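Long-range contacts in petrobactin biosynthesis protein AsbB (Bacillus anthracis, PDB 3TO3), which catalyses the ATP-dependent condensation of spermidine with citryl-spermidine intermediates on the pathway to the siderophore petrobactin: residues B[169-174]-B[303-308]; B[76-81]-B[588-593]; B[406-411]-B[449-454]; B[193-198]-B[241-246]; B[53-58]-B[65-70]. One frame throughout, in Å; residues are numbered along the deposited sequence. Where two conformers were deposited one is given.

Contact 1: residues B[169-174]-B[303-308]; sequences ARIGFQ and NILNTS
Ala169 opens the contact by laying its CB near the carbonyl oxygen of Leu305. At Arg170 the amide N donates to OD1 of Asn306 at 3.0 Å, reaching that oxygen from above the amide plane. The Arg170 side chain then runs beside the Asn306 amide, its CG 3.7 Å from Asn306 ND2; beyond NE the guanidinium turns to Asn178 and Glu184, and a water links it weakly to Asn306 ND2. Ile171 makes the backbone exchange: its N gives a 2.8 Å bond to Leu305 O, and Leu305 N returns one of 3.1 Å to Ile171 O. The two side chains lie alongside each other, Ile171 CB against Leu305 CB at 3.8 Å. Gly172, with a phi of 110°, carries the chain through a type II turn to Phe173, whose ring receives Ile304 CD1 over one face, toward the rim, while Ile304 CG2 meets Phe173 CE1 at 3.8 Å. Arg170 and Ile171 thus both face Leu305, a G1 beta bulge that joins the loop before helix 175-181 to strand 297-306 at the ATP site, where the Asn306 side chain lies about 4 Å from the nucleotide.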
# COMPACT_ATOMS: atom_id res chain seq x y z
N ALA B 169 7.24 -12.17 -0.43
CA ALA B 169 6.94 -10.75 -0.65
C ALA B 169 6.44 -10.01 0.59
O ALA B 169 6.99 -8.94 0.94
CB ALA B 169 5.95 -10.58 -1.78
N ARG B 170 5.44 -10.57 1.24
CA ARG B 170 4.81 -9.95 2.40
C ARG B 170 4.50 -8.47 2.22
O ARG B 170 4.89 -7.65 3.06
CB ARG B 170 5.67 -10.13 3.65
CG ARG B 170 5.59 -11.50 4.28
CD ARG B 170 6.73 -11.76 5.26
NE ARG B 170 6.93 -13.18 5.43
CZ ARG B 170 7.79 -13.74 6.28
NH1 ARG B 170 8.56 -12.99 7.05
NH2 ARG B 170 7.88 -15.07 6.34
N ILE B 171 3.84 -8.10 1.12
CA ILE B 171 3.48 -6.69 0.88
C ILE B 171 2.51 -6.18 1.99
O ILE B 171 1.44 -6.76 2.25
CB ILE B 171 2.86 -6.48 -0.53
CG1 ILE B 171 3.63 -7.30 -1.59
CG2 ILE B 171 2.76 -4.95 -0.92
CD1 ILE B 171 5.06 -6.92 -1.80
N GLY B 172 2.89 -5.07 2.61
CA GLY B 172 2.27 -4.60 3.84
C GLY B 172 3.12 -4.69 5.11
O GLY B 172 2.86 -3.91 6.03
N PHE B 173 4.18 -5.53 5.14
CA PHE B 173 5.14 -5.53 6.26
C PHE B 173 6.38 -4.73 5.89
O PHE B 173 7.04 -5.03 4.88
CB PHE B 173 5.64 -6.95 6.65
CG PHE B 173 4.65 -7.79 7.44
CD1 PHE B 173 3.42 -7.30 7.82
CD2 PHE B 173 4.97 -9.10 7.79
CE1 PHE B 173 2.50 -8.11 8.57
CE2 PHE B 173 4.08 -9.90 8.52
CZ PHE B 173 2.83 -9.40 8.91
N GLN B 174 6.72 -3.72 6.70
CA GLN B 174 8.08 -3.18 6.61
C GLN B 174 8.95 -3.98 7.59
O GLN B 174 8.47 -4.95 8.20
CB GLN B 174 8.09 -1.67 6.86
CG GLN B 174 7.47 -0.89 5.70
CD GLN B 174 8.09 -1.27 4.34
OE1 GLN B 174 7.36 -1.58 3.38
NE2 GLN B 174 9.43 -1.23 4.24
N ASN B 303 -4.50 -8.85 5.98
CA ASN B 303 -4.48 -8.27 4.67
C ASN B 303 -3.04 -7.88 4.34
O ASN B 303 -2.67 -6.72 4.38
CB ASN B 303 -5.31 -6.97 4.73
CG ASN B 303 -6.77 -7.18 4.33
OD1 ASN B 303 -7.56 -7.82 5.05
ND2 ASN B 303 -7.14 -6.63 3.18
N ILE B 304 -2.38 -8.81 3.67
CA ILE B 304 -1.01 -8.66 3.23
C ILE B 304 -0.94 -9.57 2.03
O ILE B 304 -1.74 -10.52 1.87
CB ILE B 304 0.13 -9.08 4.26
CG1 ILE B 304 0.15 -10.59 4.49
CG2 ILE B 304 0.10 -8.31 5.58
CD1 ILE B 304 1.36 -11.06 5.28
N LEU B 305 0.01 -9.28 1.16
CA LEU B 305 0.13 -10.03 -0.05
C LEU B 305 1.41 -10.85 -0.01
O LEU B 305 2.53 -10.32 0.05
CB LEU B 305 0.12 -9.07 -1.23
CG LEU B 305 -0.16 -9.73 -2.57
CD1 LEU B 305 -1.48 -9.17 -3.13
CD2 LEU B 305 1.04 -9.48 -3.50
N ASN B 306 1.21 -12.16 -0.04
CA ASN B 306 2.28 -13.14 -0.12
C ASN B 306 2.03 -14.03 -1.31
O ASN B 306 0.98 -14.68 -1.38
CB ASN B 306 2.29 -13.99 1.13
CG ASN B 306 3.57 -13.88 1.86
OD1 ASN B 306 4.56 -13.40 1.31
ND2 ASN B 306 3.58 -14.33 3.11
N THR B 307 2.99 -14.08 -2.23
CA THR B 307 2.85 -14.87 -3.45
C THR B 307 1.73 -14.33 -4.35
O THR B 307 1.08 -15.09 -5.08
CB THR B 307 2.69 -16.40 -3.15
OG1 THR B 307 3.22 -17.16 -4.24
CG2 THR B 307 1.22 -16.79 -2.91
N SER B 308 1.52 -13.02 -4.28
CA SER B 308 0.63 -12.30 -5.21
C SER B 308 -0.87 -12.28 -4.86
O SER B 308 -1.65 -11.62 -5.55
CB SER B 308 0.86 -12.76 -6.65
OG SER B 308 2.24 -12.68 -7.00
O HOH W 1 6.12 -16.02 3.68

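Contact 2: residues B[76-81]-B[588-593]; sequences ITFGRI and VPNPLY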
# COMPACT_ATOMS: atom_id res chain seq x y z
N ILE B 76 13.83 -34.73 -16.76
CA ILE B 76 12.77 -35.67 -17.09
C ILE B 76 11.58 -35.50 -16.15
O ILE B 76 10.47 -35.95 -16.48
CB ILE B 76 13.23 -37.15 -17.11
CG1 ILE B 76 13.25 -37.71 -15.71
CG2 ILE B 76 14.58 -37.31 -17.77
CD1 ILE B 76 13.07 -39.17 -15.69
N THR B 77 11.75 -34.78 -15.03
CA THR B 77 10.62 -34.67 -14.13
C THR B 77 9.83 -33.43 -14.62
O THR B 77 10.04 -32.31 -14.20
CB THR B 77 11.19 -34.41 -12.68
OG1 THR B 77 11.78 -35.62 -12.17
CG2 THR B 77 10.12 -33.91 -11.66
N PHE B 78 8.78 -33.73 -15.38
CA PHE B 78 7.86 -32.74 -15.97
C PHE B 78 8.47 -31.70 -16.85
O PHE B 78 7.85 -30.68 -17.10
CB PHE B 78 7.01 -32.08 -14.88
CG PHE B 78 6.21 -33.06 -14.10
CD1 PHE B 78 5.06 -33.59 -14.63
CD2 PHE B 78 6.66 -33.54 -12.88
CE1 PHE B 78 4.33 -34.53 -13.96
CE2 PHE B 78 5.92 -34.50 -12.21
CZ PHE B 78 4.77 -34.99 -12.75
N GLY B 79 9.66 -31.98 -17.36
CA GLY B 79 10.40 -31.01 -18.15
C GLY B 79 10.82 -29.77 -17.38
O GLY B 79 11.11 -28.75 -17.99
N ARG B 80 10.86 -29.82 -16.05
CA ARG B 80 11.26 -28.63 -15.30
C ARG B 80 12.68 -28.18 -15.71
O ARG B 80 13.53 -28.99 -16.09
CB ARG B 80 11.24 -28.90 -13.82
CG ARG B 80 9.90 -29.25 -13.22
CD ARG B 80 9.17 -28.03 -12.85
NE ARG B 80 9.90 -27.18 -11.92
CZ ARG B 80 9.83 -27.26 -10.60
NH1 ARG B 80 9.08 -28.21 -10.00
NH2 ARG B 80 10.53 -26.41 -9.85
N ILE B 81 12.89 -26.88 -15.64
CA ILE B 81 14.16 -26.28 -15.97
C ILE B 81 14.93 -26.07 -14.68
O ILE B 81 14.42 -25.50 -13.72
CB ILE B 81 13.93 -24.90 -16.64
CG1 ILE B 81 13.06 -25.04 -17.88
CG2 ILE B 81 15.26 -24.21 -16.99
CD1 ILE B 81 13.66 -25.91 -18.94
N VAL B 588 3.28 -30.21 -20.61
CA VAL B 588 4.54 -30.72 -20.06
C VAL B 588 4.59 -32.24 -20.16
O VAL B 588 3.57 -32.90 -20.16
CB VAL B 588 4.71 -30.31 -18.59
CG1 VAL B 588 4.70 -28.78 -18.45
CG2 VAL B 588 3.61 -30.93 -17.73
N PRO B 589 5.80 -32.81 -20.28
CA PRO B 589 5.82 -34.27 -20.37
C PRO B 589 5.54 -34.88 -18.99
O PRO B 589 5.76 -34.26 -17.93
CB PRO B 589 7.24 -34.58 -20.85
CG PRO B 589 8.07 -33.48 -20.22
CD PRO B 589 7.16 -32.24 -20.22
N ASN B 590 5.02 -36.09 -18.99
CA ASN B 590 4.68 -36.76 -17.73
C ASN B 590 5.67 -37.90 -17.44
O ASN B 590 5.72 -38.90 -18.16
CB ASN B 590 3.25 -37.26 -17.81
CG ASN B 590 2.85 -38.09 -16.61
OD1 ASN B 590 3.53 -38.08 -15.58
ND2 ASN B 590 1.75 -38.82 -16.74
N PRO B 591 6.48 -37.75 -16.38
CA PRO B 591 7.46 -38.81 -16.11
C PRO B 591 6.79 -40.14 -15.72
O PRO B 591 7.41 -41.18 -15.90
CB PRO B 591 8.30 -38.24 -14.94
CG PRO B 591 7.30 -37.34 -14.19
CD PRO B 591 6.42 -36.74 -15.29
N LEU B 592 5.53 -40.13 -15.26
CA LEU B 592 4.89 -41.42 -14.94
C LEU B 592 4.68 -42.23 -16.19
O LEU B 592 4.64 -43.45 -16.13
CB LEU B 592 3.57 -41.25 -14.22
CG LEU B 592 3.63 -40.50 -12.92
CD1 LEU B 592 2.27 -40.63 -12.24
CD2 LEU B 592 4.69 -41.12 -12.10
N TYR B 593 4.59 -41.56 -17.34
CA TYR B 593 4.36 -42.28 -18.59
C TYR B 593 5.50 -43.21 -18.97
O TYR B 593 5.28 -44.37 -19.26
CB TYR B 593 4.13 -41.32 -19.72
CG TYR B 593 4.10 -41.99 -21.06
CD1 TYR B 593 5.14 -41.85 -21.96
CD2 TYR B 593 3.01 -42.78 -21.43
CE1 TYR B 593 5.11 -42.49 -23.20
CE2 TYR B 593 2.97 -43.41 -22.67
CZ TYR B 593 4.02 -43.26 -23.55
OH TYR B 593 3.98 -43.89 -24.79
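Across this contact the backbones come within 5.1 Å at the CA atoms of Phe78 and Pro589, with no hydrogen bond between them, though Phe78 CA points its hydrogen almost straight at Pro589 O (3.2 Å, 172° at the hydrogen). A type I' turn, Thr77 to Arg80, here packs on the junction where strand 585-589 gives way to helix 591-600. Phe78 carries most of the packing. With CG anti to its carbonyl carbon (chi1 -59°), the ring swings out over the strand-helix junction, where Val588 CG2 meets its edge and helix 502-528 adds Phe513 and Leu514. The Asn590 amide lies alongside, nearly parallel to the ring, and N-caps the helix: its OD1 accepts from Leu592 N at 2.9 Å, while ND2 is held by the carbonyls of Thr564 and Leu562. Gly79, at positive phi, brings its N to 3.6 Å from Pro589 CG. The Pro591 ring crosses Phe78 at about a right angle, and its CD sits over the aromatic face, 3.4 Å from the centroid, in a CH-pi contact.

Contact 3: residues B[406-411]-B[449-454]; sequences NKYGIE and EGLPVR
One hydrogen bond holds the two segments together: the Tyr408 hydroxyl donates from OH to Glu449 O at 2.8 Å. The hydroxyl reaches the carbonyl from above its plane, 50° out of it, while the oxygen itself sits in the plane of the ring, at its edge. The ionic part is weaker. Lys407, bent at chi3, and Glu449, extended beyond CG, converge at their charged ends, which leaves Lys407 NZ and Glu449 OE1 in a long salt bridge at 3.8 Å.

Apolar packing fills in around the phenol. Leu451 CD1 comes over one face of the Tyr408 ring, toward the rim, in a CH-pi contact 4.3 Å from the centroid, and Leu451 CB lies 3.9 Å from Tyr408 CZ. Lys407 CG covers the opposite face, so the ring is sandwiched between its own neighbour and the strand. Gly450, at positive phi, passes close enough for its carbonyl carbon to lie 3.7 Å from Tyr408 CE1; its O accepts from Trp413 of helix 410-432.

The contact joins the C-terminal end of helix 402-408 to the beta hairpin of strands 443-448 and 451-457, at its turn. With the charged pair long and at the surface, the firmer grip probably comes from the tyrosine, whose hydroxyl ties down a turn carbonyl while its ring packs on the leucine beyond.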
# COMPACT_ATOMS: atom_id res chain seq x y z
N ASN B 406 20.29 -42.17 5.66
CA ASN B 406 21.42 -43.00 6.08
C ASN B 406 20.92 -44.19 6.90
O ASN B 406 21.41 -45.32 6.75
CB ASN B 406 22.47 -42.18 6.86
CG ASN B 406 23.17 -41.12 6.01
OD1 ASN B 406 23.07 -41.11 4.78
ND2 ASN B 406 23.89 -40.22 6.66
N LYS B 407 19.94 -43.94 7.76
CA LYS B 407 19.41 -44.95 8.67
C LYS B 407 18.56 -46.02 7.97
O LYS B 407 18.76 -47.21 8.21
CB LYS B 407 18.63 -44.32 9.83
CG LYS B 407 18.35 -45.25 11.01
CD LYS B 407 17.16 -44.77 11.88
CE LYS B 407 17.45 -45.01 13.36
NZ LYS B 407 16.22 -45.16 14.20
N TYR B 408 17.58 -45.62 7.17
CA TYR B 408 16.72 -46.61 6.54
C TYR B 408 17.07 -47.04 5.13
O TYR B 408 16.56 -48.04 4.63
CB TYR B 408 15.26 -46.15 6.57
CG TYR B 408 14.82 -45.82 7.95
CD1 TYR B 408 14.75 -44.51 8.39
CD2 TYR B 408 14.48 -46.84 8.83
CE1 TYR B 408 14.34 -44.21 9.68
CE2 TYR B 408 14.07 -46.56 10.12
CZ TYR B 408 14.01 -45.25 10.55
OH TYR B 408 13.61 -44.99 11.84
N GLY B 409 17.98 -46.31 4.50
CA GLY B 409 18.26 -46.53 3.09
C GLY B 409 17.28 -45.70 2.27
O GLY B 409 16.15 -45.47 2.68
N ILE B 410 17.70 -45.28 1.09
CA ILE B 410 16.94 -44.34 0.30
C ILE B 410 15.73 -44.99 -0.33
O ILE B 410 14.61 -44.49 -0.21
CB ILE B 410 17.80 -43.71 -0.80
CG1 ILE B 410 18.87 -42.81 -0.19
CG2 ILE B 410 16.96 -42.92 -1.77
CD1 ILE B 410 19.67 -42.03 -1.24
N GLU B 411 15.96 -46.10 -1.01
CA GLU B 411 14.86 -46.77 -1.68
C GLU B 411 13.82 -47.20 -0.65
O GLU B 411 12.63 -46.99 -0.87
CB GLU B 411 15.32 -47.97 -2.50
CG GLU B 411 14.17 -48.63 -3.27
CD GLU B 411 14.56 -49.89 -4.04
OE1 GLU B 411 13.65 -50.68 -4.36
OE2 GLU B 411 15.76 -50.10 -4.33
N GLU B 449 10.84 -41.62 14.59
CA GLU B 449 12.27 -41.49 14.36
C GLU B 449 12.61 -41.56 12.85
O GLU B 449 13.55 -42.26 12.45
CB GLU B 449 13.05 -42.55 15.15
CG GLU B 449 12.95 -42.41 16.67
CD GLU B 449 13.82 -43.45 17.39
OE1 GLU B 449 13.72 -44.66 17.06
OE2 GLU B 449 14.62 -43.06 18.28
N GLY B 450 11.83 -40.86 12.03
CA GLY B 450 12.09 -40.75 10.61
C GLY B 450 11.52 -41.84 9.73
O GLY B 450 11.58 -41.76 8.50
N LEU B 451 10.99 -42.89 10.34
CA LEU B 451 10.27 -43.94 9.63
C LEU B 451 8.86 -43.44 9.32
O LEU B 451 8.13 -43.09 10.25
CB LEU B 451 10.15 -45.18 10.50
CG LEU B 451 9.43 -46.34 9.80
CD1 LEU B 451 10.37 -46.89 8.75
CD2 LEU B 451 8.97 -47.44 10.77
N PRO B 452 8.48 -43.39 8.03
CA PRO B 452 7.16 -42.83 7.72
C PRO B 452 6.03 -43.73 8.21
O PRO B 452 6.02 -44.92 7.91
CB PRO B 452 7.18 -42.73 6.18
CG PRO B 452 8.69 -42.66 5.83
CD PRO B 452 9.30 -43.62 6.83
N VAL B 453 5.08 -43.13 8.92
CA VAL B 453 3.96 -43.84 9.53
C VAL B 453 2.64 -43.59 8.79
O VAL B 453 1.96 -44.53 8.36
CB VAL B 453 3.84 -43.55 11.04
CG1 VAL B 453 2.65 -44.30 11.64
CG2 VAL B 453 5.13 -43.97 11.75
N ARG B 454 2.23 -42.32 8.74
CA ARG B 454 0.93 -41.94 8.21
C ARG B 454 0.95 -40.45 7.81
O ARG B 454 1.91 -39.73 8.13
CB ARG B 454 -0.17 -42.25 9.25
CG ARG B 454 -0.05 -41.43 10.53
CD ARG B 454 -0.53 -42.20 11.73
NE ARG B 454 -1.97 -42.11 11.93
CZ ARG B 454 -2.55 -41.76 13.07
NH1 ARG B 454 -1.81 -41.44 14.13
NH2 ARG B 454 -3.87 -41.72 13.15

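Contact 4: residues B[193-198]-B[241-246]; sequences WIAAHK and YLFIPV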
# COMPACT_ATOMS: atom_id res chain seq x y z
N TRP B 193 -9.49 -10.10 20.90
CA TRP B 193 -10.89 -10.51 20.87
C TRP B 193 -11.80 -9.33 20.61
O TRP B 193 -11.69 -8.31 21.30
CB TRP B 193 -11.31 -11.15 22.20
CG TRP B 193 -10.89 -12.57 22.32
CD1 TRP B 193 -9.85 -13.04 23.04
CD2 TRP B 193 -11.46 -13.69 21.64
NE1 TRP B 193 -9.73 -14.39 22.86
CE2 TRP B 193 -10.71 -14.82 22.01
CE3 TRP B 193 -12.54 -13.86 20.77
CZ2 TRP B 193 -11.01 -16.11 21.54
CZ3 TRP B 193 -12.83 -15.11 20.31
CH2 TRP B 193 -12.07 -16.23 20.70
N ILE B 194 -12.69 -9.46 19.63
CA ILE B 194 -13.71 -8.44 19.42
C ILE B 194 -15.11 -9.06 19.49
O ILE B 194 -15.29 -10.24 19.21
CB ILE B 194 -13.58 -7.70 18.02
CG1 ILE B 194 -13.96 -8.64 16.87
CG2 ILE B 194 -12.20 -7.09 17.82
CD1 ILE B 194 -14.04 -8.00 15.54
N ALA B 195 -16.09 -8.25 19.85
CA ALA B 195 -17.47 -8.62 19.66
C ALA B 195 -17.93 -8.06 18.32
O ALA B 195 -17.63 -6.92 17.98
CB ALA B 195 -18.33 -8.07 20.78
N ALA B 196 -18.67 -8.87 17.57
CA ALA B 196 -19.18 -8.45 16.28
C ALA B 196 -20.68 -8.63 16.27
O ALA B 196 -21.16 -9.71 16.59
CB ALA B 196 -18.54 -9.28 15.18
N HIS B 197 -21.42 -7.60 15.88
CA HIS B 197 -22.87 -7.64 15.85
C HIS B 197 -23.46 -8.59 14.77
O HIS B 197 -23.01 -8.65 13.61
CB HIS B 197 -23.42 -6.24 15.71
CG HIS B 197 -24.89 -6.12 16.02
ND1 HIS B 197 -25.86 -6.81 15.33
CD2 HIS B 197 -25.55 -5.36 16.93
CE1 HIS B 197 -27.05 -6.49 15.79
NE2 HIS B 197 -26.89 -5.61 16.76
N LYS B 198 -24.48 -9.34 15.19
CA LYS B 198 -25.00 -10.44 14.41
C LYS B 198 -25.79 -9.95 13.20
O LYS B 198 -26.23 -10.73 12.37
CB LYS B 198 -25.91 -11.33 15.29
CG LYS B 198 -25.17 -12.10 16.38
CD LYS B 198 -26.09 -13.11 17.06
CE LYS B 198 -25.56 -13.57 18.42
NZ LYS B 198 -26.54 -14.45 19.18
N TYR B 241 -24.40 -10.24 19.75
CA TYR B 241 -23.01 -10.31 19.28
C TYR B 241 -22.41 -11.71 19.24
O TYR B 241 -22.69 -12.54 20.09
CB TYR B 241 -22.10 -9.44 20.15
CG TYR B 241 -22.40 -7.98 20.04
CD1 TYR B 241 -21.60 -7.15 19.28
CD2 TYR B 241 -23.51 -7.42 20.67
CE1 TYR B 241 -21.88 -5.81 19.17
CE2 TYR B 241 -23.81 -6.09 20.55
CZ TYR B 241 -22.96 -5.28 19.80
OH TYR B 241 -23.23 -3.94 19.68
N LEU B 242 -21.57 -11.94 18.23
CA LEU B 242 -20.66 -13.08 18.24
C LEU B 242 -19.26 -12.58 18.63
O LEU B 242 -19.05 -11.38 18.80
CB LEU B 242 -20.66 -13.75 16.88
CG LEU B 242 -22.01 -14.35 16.44
CD1 LEU B 242 -22.03 -14.76 14.96
CD2 LEU B 242 -22.39 -15.57 17.33
N PHE B 243 -18.30 -13.47 18.76
CA PHE B 243 -16.97 -13.14 19.24
C PHE B 243 -15.97 -13.68 18.27
O PHE B 243 -16.08 -14.86 17.91
CB PHE B 243 -16.74 -13.73 20.63
CG PHE B 243 -17.66 -13.16 21.66
CD1 PHE B 243 -18.94 -13.68 21.84
CD2 PHE B 243 -17.28 -12.06 22.41
CE1 PHE B 243 -19.82 -13.13 22.80
CE2 PHE B 243 -18.15 -11.50 23.37
CZ PHE B 243 -19.41 -12.03 23.56
N ILE B 244 -15.05 -12.83 17.81
CA ILE B 244 -14.06 -13.26 16.82
C ILE B 244 -12.66 -12.84 17.26
O ILE B 244 -12.43 -11.69 17.64
CB ILE B 244 -14.35 -12.53 15.50
CG1 ILE B 244 -15.87 -12.51 15.22
CG2 ILE B 244 -13.53 -13.09 14.37
CD1 ILE B 244 -16.20 -12.03 13.83
N PRO B 245 -11.71 -13.77 17.17
CA PRO B 245 -10.31 -13.46 17.43
C PRO B 245 -9.67 -12.78 16.18
O PRO B 245 -9.99 -13.18 15.06
CB PRO B 245 -9.70 -14.81 17.76
CG PRO B 245 -10.55 -15.80 17.03
CD PRO B 245 -11.92 -15.19 16.83
N VAL B 246 -8.79 -11.80 16.37
CA VAL B 246 -8.23 -11.04 15.27
C VAL B 246 -6.72 -11.01 15.43
O VAL B 246 -6.20 -10.85 16.54
CB VAL B 246 -8.76 -9.59 15.31
CG1 VAL B 246 -8.25 -8.80 14.12
CG2 VAL B 246 -10.28 -9.59 15.35
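The six-membered ring of Trp193 takes Pro245 CB over one face, 4.0 Å from its centroid and 9° off the normal, and meets the carbonyl carbon of Phe243 at its edge; Pro245 CD closes on Trp193 CZ3 at 3.6 Å. At the far end, His197 turns its edge to the face of Tyr241 in a T-shaped pair, planes at 64° and centroids 5.1 Å apart, with His197 CD2 leading at 3.9 Å from Tyr241 CZ. The histidine gets there with CG anti to its backbone N (chi1 -165°); its ND1 is bonded to Lys199 N, and Tyr241 OH to Lys266 O. Strand 192-197 is the middle of a three-stranded antiparallel sheet, between 241-246 and 268-273. Ile194 and Ile244 exchange two backbone bonds, as do Ala196 and Leu242, where Ala196 N to Leu242 O is 2.8 Å. Ala195, Tyr241 and Phe243 look toward helix 221-232. On the other face Ile194 CG2 meets Val246 CG2 at 4.0 Å, and Ala196 CB receives Ile244 CD1 at 3.9 Å. Beyond the strand, Lys198 crosses Leu242, CG to CG at 3.9 Å, and sends NZ to Lys239 O.

Contact 5: residues B[53-58]-B[65-70]; sequences LFLIQG and SVTYEC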
# COMPACT_ATOMS: atom_id res chain seq x y z
N LEU B 53 23.14 -24.24 -22.78
CA LEU B 53 23.40 -22.81 -22.63
C LEU B 53 22.17 -22.03 -23.07
O LEU B 53 21.71 -22.18 -24.20
CB LEU B 53 24.61 -22.38 -23.47
CG LEU B 53 24.92 -20.89 -23.44
CD1 LEU B 53 25.05 -20.41 -21.99
CD2 LEU B 53 26.22 -20.65 -24.20
N PHE B 54 21.61 -21.21 -22.19
CA PHE B 54 20.44 -20.43 -22.55
C PHE B 54 20.89 -19.00 -22.83
O PHE B 54 21.61 -18.42 -22.02
CB PHE B 54 19.40 -20.40 -21.41
CG PHE B 54 18.80 -21.74 -21.08
CD1 PHE B 54 17.60 -22.14 -21.68
CD2 PHE B 54 19.39 -22.57 -20.14
CE1 PHE B 54 17.00 -23.39 -21.38
CE2 PHE B 54 18.79 -23.81 -19.82
CZ PHE B 54 17.60 -24.22 -20.45
N LEU B 55 20.48 -18.45 -23.97
CA LEU B 55 20.78 -17.07 -24.32
C LEU B 55 19.49 -16.30 -24.40
O LEU B 55 18.72 -16.49 -25.33
CB LEU B 55 21.51 -17.00 -25.66
CG LEU B 55 22.76 -17.90 -25.74
CD1 LEU B 55 23.35 -18.08 -27.15
CD2 LEU B 55 23.84 -17.37 -24.81
N ILE B 56 19.25 -15.40 -23.44
CA ILE B 56 18.02 -14.63 -23.38
C ILE B 56 18.22 -13.22 -23.91
O ILE B 56 19.11 -12.50 -23.45
CB ILE B 56 17.47 -14.55 -21.94
CG1 ILE B 56 17.25 -15.93 -21.35
CG2 ILE B 56 16.16 -13.76 -21.87
CD1 ILE B 56 17.24 -15.91 -19.81
N GLN B 57 17.38 -12.83 -24.85
CA GLN B 57 17.45 -11.50 -25.47
C GLN B 57 16.86 -10.39 -24.60
O GLN B 57 15.86 -10.58 -23.92
CB GLN B 57 16.67 -11.52 -26.78
CG GLN B 57 17.26 -12.39 -27.87
CD GLN B 57 18.63 -11.91 -28.30
OE1 GLN B 57 18.88 -10.70 -28.39
NE2 GLN B 57 19.54 -12.85 -28.57
N GLY B 58 17.46 -9.21 -24.64
CA GLY B 58 16.85 -8.02 -24.05
C GLY B 58 17.28 -6.76 -24.79
O GLY B 58 18.02 -6.82 -25.78
N SER B 65 20.79 -3.82 -27.95
CA SER B 65 20.59 -5.20 -27.57
C SER B 65 21.53 -5.65 -26.43
O SER B 65 22.66 -5.19 -26.28
CB SER B 65 20.65 -6.14 -28.78
OG SER B 65 21.97 -6.46 -29.13
N VAL B 66 21.00 -6.55 -25.62
CA VAL B 66 21.75 -7.10 -24.52
C VAL B 66 21.38 -8.58 -24.48
O VAL B 66 20.33 -8.96 -25.00
CB VAL B 66 21.36 -6.40 -23.21
CG1 VAL B 66 20.03 -6.93 -22.70
CG2 VAL B 66 22.42 -6.60 -22.17
N THR B 67 22.22 -9.41 -23.89
CA THR B 67 21.95 -10.84 -23.78
C THR B 67 22.23 -11.31 -22.36
O THR B 67 23.24 -10.95 -21.77
CB THR B 67 22.79 -11.65 -24.80
OG1 THR B 67 22.13 -11.63 -26.07
CG2 THR B 67 22.94 -13.09 -24.38
N TYR B 68 21.32 -12.12 -21.81
CA TYR B 68 21.55 -12.82 -20.54
C TYR B 68 21.87 -14.29 -20.77
O TYR B 68 21.16 -14.96 -21.52
CB TYR B 68 20.36 -12.67 -19.61
CG TYR B 68 20.15 -11.25 -19.17
CD1 TYR B 68 20.78 -10.78 -18.05
CD2 TYR B 68 19.35 -10.38 -19.90
CE1 TYR B 68 20.62 -9.49 -17.64
CE2 TYR B 68 19.18 -9.06 -19.49
CZ TYR B 68 19.81 -8.64 -18.34
OH TYR B 68 19.69 -7.37 -17.86
N GLU B 69 22.92 -14.78 -20.13
CA GLU B 69 23.42 -16.13 -20.38
C GLU B 69 23.44 -16.95 -19.12
O GLU B 69 23.81 -16.45 -18.06
CB GLU B 69 24.86 -16.09 -20.88
CG GLU B 69 25.03 -15.70 -22.33
CD GLU B 69 26.48 -15.79 -22.81
OE1 GLU B 69 27.37 -16.24 -22.02
OE2 GLU B 69 26.73 -15.40 -23.97
N CYS B 70 23.05 -18.20 -19.23
CA CYS B 70 23.23 -19.14 -18.14
C CYS B 70 23.18 -20.57 -18.63
O CYS B 70 22.63 -20.84 -19.69
CB CYS B 70 22.19 -18.90 -17.05
SG CYS B 70 20.53 -18.97 -17.62
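The amide of Ile56 donates to Tyr68 O at 2.7 Å, almost straight (178° at the hydrogen). This bond belongs to the beta hairpin of strands 52-59 and 65-74, in which Phe54 pairs with Cys70, Ile56 with Tyr68 and Gly58 with Val66, each exchanging two backbone bonds. Phe54 N also reaches Cys70 O at 2.7 Å, and that same oxygen lies at the edge of the Phe54 ring. At the turn end of the ladder Val66 N comes to Gly58 O at 3.0 Å.

Phe54, Ile56, Val66, Tyr68 and Cys70 share one face of the sheet, which packs on helices 18-37 and 100-110. Ile56 CB and Tyr68 CB stand 4.2 Å apart there, and the Tyr68 hydroxyl goes on to Glu106. Gly58 has no side chain to meet Val66, whose CG1 sits between its backbone N and carbonyl carbon (chi1 78°) and lies 3.5 Å from Gly58 C.

The other face bears Leu55, Gln57, Thr67 and Glu69. Gln57 folds back at chi2 toward Thr67, with its NE2 3.8 Å from Thr67 OG1. Leu55 and Glu69 run side by side, pointing the same way. Near the end of the pairing, beside the Phe54 bond, Leu53 reaches across to the neighbouring strand and sets its CD1 3.4 Å from Cys70 O.

In the fold
From the N terminus, contact 5 comes first, closing a short hairpin within the antiparallel sheet near the start of the chain. Contact 2 opens soon after and closes only near the C terminus, so that contacts 1, 3 and 4 all nest inside its loop; it ties the N-terminal sheet region to the last strand and helix. Contacts 2 and 5 touch, Ile81 CG2 meeting Phe54 CZ at 4.2 Å. Contact 1 then joins the loop before helix 175-181 to the large mixed sheet, with contact 4, in its own three-stranded sheet, nested within. Contact 3 follows in series and reaches that same mixed sheet, its centre about 37 Å from that of contact 1.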